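Local coordinates for protein DNA helicase RecQ (Deinococcus radiodurans, PDB 4Q48) that probably couples ATP hydrolysis to the unwinding of duplex DNA in the 3'-5' direction, here as a catalytic core of helicase, zinc-binding and RQC domains, at residues Met419-Thr424 / Arg498-Glu503; Phe431-Leu436 / Ser472-Leu477; His435-Leu440 / His465-Trp470. All blocks are in the same frame, centred on the assembly; numbering follows the deposited sequence.

How the interactions relate
All three interactions lie in the winged-helix RQC domain, away from the zinc and nucleotide sites. Interactions 2 and 3 hold the same pair, helix 433-441 and helix 467-479, at neighbouring positions along it. Both are buried. Interaction 2 is aliphatic, a leucine on an alanine and a leucine. Interaction 3 adds an indole, and a salt bridge runs from its Glu467 to Arg443. Interaction 1 joins helix 414-426 to the short helix 498-501 and is only partly buried, with Leu421 and Ile500 inside and Leu501 and Ser422 at its margin. Helix 414-426 also packs on the other two helices: Ala420 touches Leu474 and Leu477, and Met419 touches Trp470.

Interaction 1: Met419-Thr424 / Arg498-Glu503; sequences MALSAT and RGILKE
Leu421 meets Ile500 and Leu501 with no flat group between them. The guanidinium of Arg498 sits apart from this contact, with Lys502 CB 3.8 Å above one face and toward its rim. Arg498 NE forms a salt bridge with Glu503 OE2 at 3.2 Å, and the hydrogen bond within it is weak. The contact belongs to the winged-helix fold of the RQC domain and joins helix 414-426 to the short helix 498-501. With chi1 at -66° and chi2 near anti (171°), Leu421 extends CD1 to the short helix. There Leu421 CD1 reaches Ile500 CB at 3.9 Å and Leu501 CG at 4.0 Å. The side chains of Leu421 and Ile500 cross at about a right angle. On the more exposed side, both methyls of Leu501 lie near Leu421 CB. With an alanine here in place of Leu501, Leu421 CB would probably lose its cover from both methyls, and a gap would open toward Ser422. On the buried side, Leu421 and Ile500 also touch Tyr482, and Ile500 packs on Leu477 of helix 467-479. Ser422 OG bonds weakly back to Gln418 O and rests 3.8 Å from Leu501 CD2.

Interaction 2: Phe431-Leu436 / Ser472-Leu477; sequences FGAAHL and SVLRQL
Leu474 reaches from helix 467-479 to Ala433 and Leu436 on the first turn of helix 433-441. Its CB points toward that helix but stands back from it. CG is anti to the carbonyl carbon (chi1 -66°), and this brings the forked end forward. One branch, CD1, does most of the touching. Leu474 CD1 lies 3.9 Å from Ala433 CB and just as near Ala433 CA, and it comes to 3.5 Å from Ala433 O. Leu474 CD1 also packs against Thr437 OG1, 3.6 Å away. In the winged-helix RQC domain, helix 467-479 is the last helix before the short strands 483-484 and 492-493, and this packing sets helix 433-441 against it. The other branch, CD2, heads for Leu436 and helix 414-426: Leu474 CD2 meets Leu436 CD1 more loosely, at 4.4 Å, and also packs on Ala420. Gly432 is the N-cap of helix 433-441, and its carbonyl oxygen accepts from Leu436 N. Away from Leu474, the rings of Phe431 and His435 are stacked, with His435 NE2 3.6 Å above the Phe431 ring plane and hydrogen-bonded to His453 ND1.

Interaction 3: His435-Leu440 / His465-Trp470; sequences HLTDVL and HDEKLW
Leu440 lays one methyl over a face of the Trp470 indole. Leu440 CD1 stands 3.8 Å from the centroid of the six-membered ring of Trp470, 24° off the ring normal, a CH-pi contact. The nearest ring atom is Trp470 CE3, 3.5 Å from Leu440 CD1. Trp470 has CG anti to its carbonyl carbon (chi1 -75°), a setting that stands the indole beside helix 433-441. Its buried NE1 is not left without a partner, because it donates to Gly462 O. Thr437 splits its two branches between two tasks. Its methyl, CG2, is anti to the backbone N and faces the other helix, 3.8 Å from Trp470 CB. Its OG1, beside the backbone N, instead bonds back to Ala433 O. Glu467 has CG anti to the backbone N and an extended chain beyond it, and Glu467 CG comes to 4.2 Å from Thr437 CG2. The carboxylate continues to a salt bridge between Glu467 OE1 and Arg443. Asp438 has a long, weak ion pair with Arg443 too, probably easing the closeness of the two acids. Asp466 caps the start of helix 467-479 with a weak bond from Leu469 N to Asp466 OD1, 3.5 Å long. Helix 414-426 completes the surroundings: Trp470 packs on its Glu416 and Met419, and Leu440 on its Ala423, so that three helices of the winged-helix domain converge at the indole.

Interaction 1: Met419-Thr424 / Arg498-Glu503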
loop_
_atom_site.group_PDB
_atom_site.type_symbol
_atom_site.label_atom_id
_atom_site.label_comp_id
_atom_site.label_asym_id
_atom_site.label_seq_id
_atom_site.Cartn_x
_atom_site.Cartn_y
_atom_site.Cartn_z
ATOM N N MET A 419 27.858 -5.219 -12.355
ATOM C CA MET A 419 28.474 -6.539 -12.388
ATOM C C MET A 419 27.512 -7.596 -11.884
ATOM O O MET A 419 27.358 -8.662 -12.485
ATOM C CB MET A 419 29.717 -6.588 -11.554
ATOM C CG MET A 419 30.918 -6.076 -12.209
ATOM S SD MET A 419 32.263 -6.093 -11.011
ATOM C CE MET A 419 33.082 -4.555 -11.475
ATOM N N ALA A 420 26.830 -7.277 -10.797
ATOM C CA ALA A 420 25.959 -8.252 -10.181
ATOM C C ALA A 420 24.769 -8.524 -11.077
ATOM O O ALA A 420 24.448 -9.680 -11.327
ATOM C CB ALA A 420 25.517 -7.784 -8.795
ATOM N N LEU A 421 24.150 -7.469 -11.598
ATOM C CA LEU A 421 22.992 -7.640 -12.475
ATOM C C LEU A 421 23.365 -8.440 -13.749
ATOM O O LEU A 421 22.582 -9.274 -14.216
ATOM C CB LEU A 421 22.383 -6.284 -12.842
ATOM C CG LEU A 421 21.741 -5.462 -11.707
ATOM C CD1 LEU A 421 21.401 -4.079 -12.195
ATOM C CD2 LEU A 421 20.511 -6.081 -11.031
ATOM N N SER A 422 24.551 -8.217 -14.310
ATOM C CA SER A 422 24.877 -8.979 -15.505
ATOM C C SER A 422 25.077 -10.435 -15.130
ATOM O O SER A 422 24.600 -11.340 -15.834
ATOM C CB SER A 422 26.095 -8.424 -16.213
ATOM O OG SER A 422 25.805 -7.106 -16.639
ATOM N N ALA A 423 25.717 -10.644 -13.983
ATOM C CA ALA A 423 26.081 -11.971 -13.535
ATOM C C ALA A 423 24.839 -12.845 -13.451
ATOM O O ALA A 423 24.812 -13.985 -13.932
ATOM C CB ALA A 423 26.763 -11.889 -12.185
ATOM N N THR A 424 23.787 -12.287 -12.880
ATOM C CA THR A 424 22.589 -13.056 -12.703
ATOM C C THR A 424 21.925 -13.256 -14.061
ATOM O O THR A 424 21.279 -14.291 -14.290
ATOM C CB THR A 424 21.644 -12.383 -11.673
ATOM O OG1 THR A 424 20.338 -12.938 -11.765
ATOM C CG2 THR A 424 21.509 -10.948 -11.933
ATOM N N ARG A 498 17.084 -2.227 -15.907
ATOM C CA ARG A 498 17.595 -1.438 -17.042
ATOM C C ARG A 498 18.124 -0.102 -16.506
ATOM O O ARG A 498 19.059 0.495 -17.061
ATOM C CB ARG A 498 16.509 -1.217 -18.097
ATOM C CG ARG A 498 17.028 -0.905 -19.501
ATOM C CD ARG A 498 15.916 -0.456 -20.472
ATOM N NE ARG A 498 16.318 0.712 -21.266
ATOM C CZ ARG A 498 17.141 0.663 -22.320
ATOM N NH1 ARG A 498 17.670 -0.488 -22.716
ATOM N NH2 ARG A 498 17.457 1.766 -22.985
ATOM N N GLY A 499 17.523 0.342 -15.401
ATOM C CA GLY A 499 17.890 1.597 -14.776
ATOM C C GLY A 499 19.371 1.674 -14.496
ATOM O O GLY A 499 20.044 2.642 -14.895
ATOM N N ILE A 500 19.907 0.644 -13.851
ATOM C CA ILE A 500 21.319 0.666 -13.535
ATOM C C ILE A 500 22.134 0.278 -14.761
ATOM O O ILE A 500 23.200 0.836 -15.028
ATOM C CB ILE A 500 21.608 -0.233 -12.323
ATOM C CG1 ILE A 500 21.000 0.435 -11.084
ATOM C CG2 ILE A 500 23.105 -0.407 -12.094
ATOM C CD1 ILE A 500 21.283 -0.236 -9.768
ATOM N N LEU A 501 21.601 -0.661 -15.524
ATOM C CA LEU A 501 22.317 -1.277 -16.627
ATOM C C LEU A 501 22.484 -0.381 -17.858
ATOM O O LEU A 501 23.532 -0.412 -18.514
ATOM C CB LEU A 501 21.590 -2.570 -17.017
ATOM C CG LEU A 501 21.915 -3.770 -16.129
ATOM C CD1 LEU A 501 20.956 -4.944 -16.397
ATOM C CD2 LEU A 501 23.394 -4.199 -16.250
ATOM N N LYS A 502 21.462 0.410 -18.175
ATOM C CA LYS A 502 21.485 1.177 -19.421
ATOM C C LYS A 502 21.132 2.656 -19.252
ATOM O O LYS A 502 21.586 3.484 -20.033
ATOM C CB LYS A 502 20.539 0.537 -20.449
ATOM C CG LYS A 502 20.879 -0.943 -20.776
ATOM C CD LYS A 502 21.881 -1.108 -21.915
ATOM C CE LYS A 502 22.069 -2.598 -22.285
ATOM N NZ LYS A 502 21.772 -2.927 -23.740
ATOM N N GLU A 503 20.319 2.988 -18.252
ATOM C CA GLU A 503 19.811 4.342 -18.106
ATOM C C GLU A 503 20.530 5.186 -17.024
ATOM O O GLU A 503 19.988 6.184 -16.538
ATOM C CB GLU A 503 18.318 4.282 -17.786
ATOM C CG GLU A 503 17.447 3.518 -18.765
ATOM C CD GLU A 503 16.065 3.173 -18.182
ATOM O OE1 GLU A 503 15.819 3.504 -16.992
ATOM O OE2 GLU A 503 15.230 2.560 -18.895
#

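Interaction 2: Phe431-Leu436 / Ser472-Leu477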
loop_
_atom_site.group_PDB
_atom_site.type_symbol
_atom_site.label_atom_id
_atom_site.label_comp_id
_atom_site.label_asym_id
_atom_site.label_seq_id
_atom_site.Cartn_x
_atom_site.Cartn_y
_atom_site.Cartn_z
ATOM N N PHE A 431 19.976 -18.703 -10.132
ATOM C CA PHE A 431 20.899 -19.120 -9.082
ATOM C C PHE A 431 20.756 -18.186 -7.889
ATOM O O PHE A 431 20.136 -17.115 -8.010
ATOM C CB PHE A 431 22.340 -19.171 -9.595
ATOM C CG PHE A 431 22.566 -20.281 -10.588
ATOM C CD1 PHE A 431 22.852 -21.567 -10.158
ATOM C CD2 PHE A 431 22.463 -20.048 -11.951
ATOM C CE1 PHE A 431 23.037 -22.600 -11.072
ATOM C CE2 PHE A 431 22.652 -21.074 -12.859
ATOM C CZ PHE A 431 22.944 -22.351 -12.420
ATOM N N GLY A 432 21.250 -18.643 -6.733
ATOM C CA GLY A 432 21.079 -17.956 -5.461
ATOM C C GLY A 432 22.222 -17.021 -5.181
ATOM O O GLY A 432 23.277 -17.102 -5.815
ATOM N N ALA A 433 22.019 -16.149 -4.204
ATOM C CA ALA A 433 22.994 -15.117 -3.867
ATOM C C ALA A 433 24.410 -15.669 -3.683
ATOM O O ALA A 433 25.392 -15.076 -4.151
ATOM C CB ALA A 433 22.546 -14.385 -2.614
ATOM N N ALA A 434 24.516 -16.783 -2.958
ATOM C CA ALA A 434 25.825 -17.393 -2.700
ATOM C C ALA A 434 26.495 -17.881 -3.992
ATOM O O ALA A 434 27.679 -17.622 -4.220
ATOM C CB ALA A 434 25.685 -18.525 -1.724
ATOM N N HIS A 435 25.728 -18.572 -4.838
ATOM C CA HIS A 435 26.246 -19.036 -6.122
ATOM C C HIS A 435 26.725 -17.900 -7.023
ATOM O O HIS A 435 27.850 -17.928 -7.528
ATOM C CB HIS A 435 25.203 -19.856 -6.871
ATOM C CG HIS A 435 25.739 -20.459 -8.130
ATOM N ND1 HIS A 435 26.400 -21.669 -8.149
ATOM C CD2 HIS A 435 25.756 -19.998 -9.403
ATOM C CE1 HIS A 435 26.793 -21.931 -9.383
ATOM N NE2 HIS A 435 26.414 -20.933 -10.163
ATOM N N LEU A 436 25.870 -16.898 -7.204
ATOM C CA LEU A 436 26.226 -15.696 -7.939
ATOM C C LEU A 436 27.546 -15.106 -7.421
ATOM O O LEU A 436 28.418 -14.669 -8.194
ATOM C CB LEU A 436 25.112 -14.668 -7.804
ATOM C CG LEU A 436 23.773 -14.990 -8.478
ATOM C CD1 LEU A 436 22.764 -13.866 -8.248
ATOM C CD2 LEU A 436 23.964 -15.216 -9.952
ATOM N N SER A 472 26.003 -8.189 0.329
ATOM C CA SER A 472 25.452 -6.888 0.678
ATOM C C SER A 472 24.861 -6.170 -0.548
ATOM O O SER A 472 23.686 -5.761 -0.532
ATOM C CB SER A 472 26.533 -6.029 1.332
ATOM O OG SER A 472 26.172 -4.660 1.288
ATOM N N VAL A 473 25.664 -6.053 -1.611
ATOM C CA VAL A 473 25.214 -5.454 -2.862
ATOM C C VAL A 473 23.955 -6.178 -3.318
ATOM O O VAL A 473 22.966 -5.535 -3.713
ATOM C CB VAL A 473 26.285 -5.538 -3.984
ATOM C CG1 VAL A 473 25.650 -5.376 -5.338
ATOM C CG2 VAL A 473 27.375 -4.498 -3.803
ATOM N N LEU A 474 23.974 -7.510 -3.227
ATOM C CA LEU A 474 22.819 -8.299 -3.652
ATOM C C LEU A 474 21.573 -8.033 -2.825
ATOM O O LEU A 474 20.501 -7.904 -3.400
ATOM C CB LEU A 474 23.138 -9.798 -3.651
ATOM C CG LEU A 474 24.194 -10.236 -4.693
ATOM C CD1 LEU A 474 24.702 -11.646 -4.405
ATOM C CD2 LEU A 474 23.691 -10.113 -6.155
ATOM N N ARG A 475 21.696 -7.890 -1.506
ATOM C CA ARG A 475 20.518 -7.625 -0.692
ATOM C C ARG A 475 19.955 -6.304 -1.089
ATOM O O ARG A 475 18.739 -6.111 -1.185
ATOM C CB ARG A 475 20.848 -7.652 0.796
ATOM C CG ARG A 475 20.967 -9.068 1.351
ATOM C CD ARG A 475 21.061 -9.101 2.869
ATOM N NE ARG A 475 22.197 -8.319 3.344
ATOM C CZ ARG A 475 23.425 -8.817 3.491
ATOM N NH1 ARG A 475 23.641 -10.099 3.216
ATOM N NH2 ARG A 475 24.421 -8.045 3.931
ATOM N N GLN A 476 20.864 -5.392 -1.361
ATOM C CA GLN A 476 20.485 -4.039 -1.658
ATOM C C GLN A 476 19.717 -4.016 -2.970
ATOM O O GLN A 476 18.671 -3.358 -3.070
ATOM C CB GLN A 476 21.727 -3.146 -1.712
ATOM C CG GLN A 476 21.374 -1.706 -1.519
ATOM C CD GLN A 476 20.965 -1.403 -0.081
ATOM O OE1 GLN A 476 21.618 -1.840 0.881
ATOM N NE2 GLN A 476 19.818 -0.732 0.067
ATOM N N LEU A 477 20.208 -4.778 -3.953
ATOM C CA LEU A 477 19.543 -4.840 -5.252
ATOM C C LEU A 477 18.216 -5.555 -5.102
ATOM O O LEU A 477 17.234 -5.214 -5.771
ATOM C CB LEU A 477 20.413 -5.538 -6.295
ATOM C CG LEU A 477 21.567 -4.683 -6.822
ATOM C CD1 LEU A 477 22.575 -5.531 -7.595
ATOM C CD2 LEU A 477 21.034 -3.559 -7.655
#

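Interaction 3: His435-Leu440 / His465-Trp470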
loop_
_atom_site.group_PDB
_atom_site.type_symbol
_atom_site.label_atom_id
_atom_site.label_comp_id
_atom_site.label_asym_id
_atom_site.label_seq_id
_atom_site.Cartn_x
_atom_site.Cartn_y
_atom_site.Cartn_z
ATOM N N HIS A 435 25.728 -18.572 -4.838
ATOM C CA HIS A 435 26.246 -19.036 -6.122
ATOM C C HIS A 435 26.725 -17.900 -7.023
ATOM O O HIS A 435 27.850 -17.928 -7.528
ATOM C CB HIS A 435 25.203 -19.856 -6.871
ATOM C CG HIS A 435 25.739 -20.459 -8.130
ATOM N ND1 HIS A 435 26.400 -21.669 -8.149
ATOM C CD2 HIS A 435 25.756 -19.998 -9.403
ATOM C CE1 HIS A 435 26.793 -21.931 -9.383
ATOM N NE2 HIS A 435 26.414 -20.933 -10.163
ATOM N N LEU A 436 25.870 -16.898 -7.204
ATOM C CA LEU A 436 26.226 -15.696 -7.939
ATOM C C LEU A 436 27.546 -15.106 -7.421
ATOM O O LEU A 436 28.418 -14.669 -8.194
ATOM C CB LEU A 436 25.112 -14.668 -7.804
ATOM C CG LEU A 436 23.773 -14.990 -8.478
ATOM C CD1 LEU A 436 22.764 -13.866 -8.248
ATOM C CD2 LEU A 436 23.964 -15.216 -9.952
ATOM N N THR A 437 27.686 -15.115 -6.101
ATOM C CA THR A 437 28.850 -14.527 -5.448
ATOM C C THR A 437 30.097 -15.319 -5.809
ATOM O O THR A 437 31.187 -14.745 -5.924
ATOM C CB THR A 437 28.658 -14.471 -3.928
ATOM O OG1 THR A 437 27.460 -13.743 -3.618
ATOM C CG2 THR A 437 29.849 -13.840 -3.249
ATOM N N ASP A 438 29.922 -16.635 -5.980
ATOM C CA ASP A 438 31.011 -17.534 -6.392
ATOM C C ASP A 438 31.488 -17.166 -7.779
ATOM O O ASP A 438 32.696 -17.052 -8.030
ATOM C CB ASP A 438 30.569 -19.002 -6.401
ATOM C CG ASP A 438 30.682 -19.669 -5.040
ATOM O OD1 ASP A 438 31.506 -19.207 -4.208
ATOM O OD2 ASP A 438 29.927 -20.648 -4.804
ATOM N N VAL A 439 30.522 -16.986 -8.677
ATOM C CA VAL A 439 30.823 -16.615 -10.037
ATOM C C VAL A 439 31.550 -15.283 -10.027
ATOM O O VAL A 439 32.624 -15.132 -10.625
ATOM C CB VAL A 439 29.547 -16.530 -10.903
ATOM C CG1 VAL A 439 29.884 -16.045 -12.293
ATOM C CG2 VAL A 439 28.830 -17.884 -10.958
ATOM N N LEU A 440 30.974 -14.321 -9.320
ATOM C CA LEU A 440 31.583 -13.002 -9.219
ATOM C C LEU A 440 33.029 -13.060 -8.717
ATOM O O LEU A 440 33.870 -12.291 -9.167
ATOM C CB LEU A 440 30.747 -12.115 -8.308
ATOM C CG LEU A 440 29.463 -11.580 -8.940
ATOM C CD1 LEU A 440 28.534 -10.963 -7.875
ATOM C CD2 LEU A 440 29.802 -10.553 -10.012
ATOM N N HIS A 465 36.543 -7.639 -4.712
ATOM C CA HIS A 465 35.827 -7.525 -3.444
ATOM C C HIS A 465 35.783 -8.866 -2.775
ATOM O O HIS A 465 36.150 -9.871 -3.377
ATOM C CB HIS A 465 34.398 -7.021 -3.653
ATOM C CG HIS A 465 34.316 -5.614 -4.157
ATOM N ND1 HIS A 465 34.441 -4.520 -3.326
ATOM C CD2 HIS A 465 34.173 -5.120 -5.409
ATOM C CE1 HIS A 465 34.349 -3.413 -4.041
ATOM N NE2 HIS A 465 34.193 -3.750 -5.309
ATOM N N ASP A 466 35.394 -8.880 -1.509
ATOM C CA ASP A 466 35.251 -10.145 -0.802
ATOM C C ASP A 466 33.803 -10.603 -0.745
ATOM O O ASP A 466 32.894 -9.894 -1.188
ATOM C CB ASP A 466 35.853 -10.046 0.597
ATOM C CG ASP A 466 35.396 -8.818 1.349
ATOM O OD1 ASP A 466 34.235 -8.387 1.162
ATOM O OD2 ASP A 466 36.227 -8.267 2.113
ATOM N N GLU A 467 33.595 -11.781 -0.172
ATOM C CA GLU A 467 32.275 -12.382 -0.111
ATOM C C GLU A 467 31.224 -11.506 0.545
ATOM O O GLU A 467 30.048 -11.579 0.189
ATOM C CB GLU A 467 32.343 -13.704 0.639
ATOM C CG GLU A 467 31.017 -14.394 0.716
ATOM C CD GLU A 467 31.125 -15.800 1.234
ATOM O OE1 GLU A 467 32.171 -16.445 0.983
ATOM O OE2 GLU A 467 30.142 -16.274 1.850
ATOM N N LYS A 468 31.639 -10.687 1.511
ATOM C CA LYS A 468 30.671 -9.953 2.331
ATOM C C LYS A 468 30.018 -8.784 1.576
ATOM O O LYS A 468 28.827 -8.501 1.743
ATOM C CB LYS A 468 31.338 -9.458 3.636
ATOM C CG LYS A 468 32.202 -8.190 3.528
ATOM C CD LYS A 468 32.790 -7.760 4.877
ATOM C CE LYS A 468 31.969 -6.631 5.509
ATOM N NZ LYS A 468 32.574 -6.058 6.768
ATOM N N LEU A 469 30.797 -8.122 0.739
ATOM C CA LEU A 469 30.318 -6.978 -0.006
ATOM C C LEU A 469 29.270 -7.365 -1.058
ATOM O O LEU A 469 28.270 -6.654 -1.265
ATOM C CB LEU A 469 31.493 -6.309 -0.696
ATOM C CG LEU A 469 31.144 -5.044 -1.439
ATOM C CD1 LEU A 469 32.121 -3.979 -1.051
ATOM C CD2 LEU A 469 31.190 -5.322 -2.924
ATOM N N TRP A 470 29.516 -8.487 -1.732
ATOM C CA TRP A 470 28.634 -8.917 -2.784
ATOM C C TRP A 470 27.299 -9.273 -2.221
ATOM O O TRP A 470 26.280 -8.881 -2.781
ATOM C CB TRP A 470 29.228 -10.092 -3.540
ATOM C CG TRP A 470 30.307 -9.657 -4.438
ATOM C CD1 TRP A 470 31.622 -10.028 -4.392
ATOM C CD2 TRP A 470 30.184 -8.739 -5.520
ATOM N NE1 TRP A 470 32.329 -9.387 -5.381
ATOM C CE2 TRP A 470 31.464 -8.590 -6.090
ATOM C CE3 TRP A 470 29.118 -8.025 -6.066
ATOM C CZ2 TRP A 470 31.704 -7.751 -7.191
ATOM C CZ3 TRP A 470 29.359 -7.182 -7.158
ATOM C CH2 TRP A 470 30.637 -7.055 -7.706
#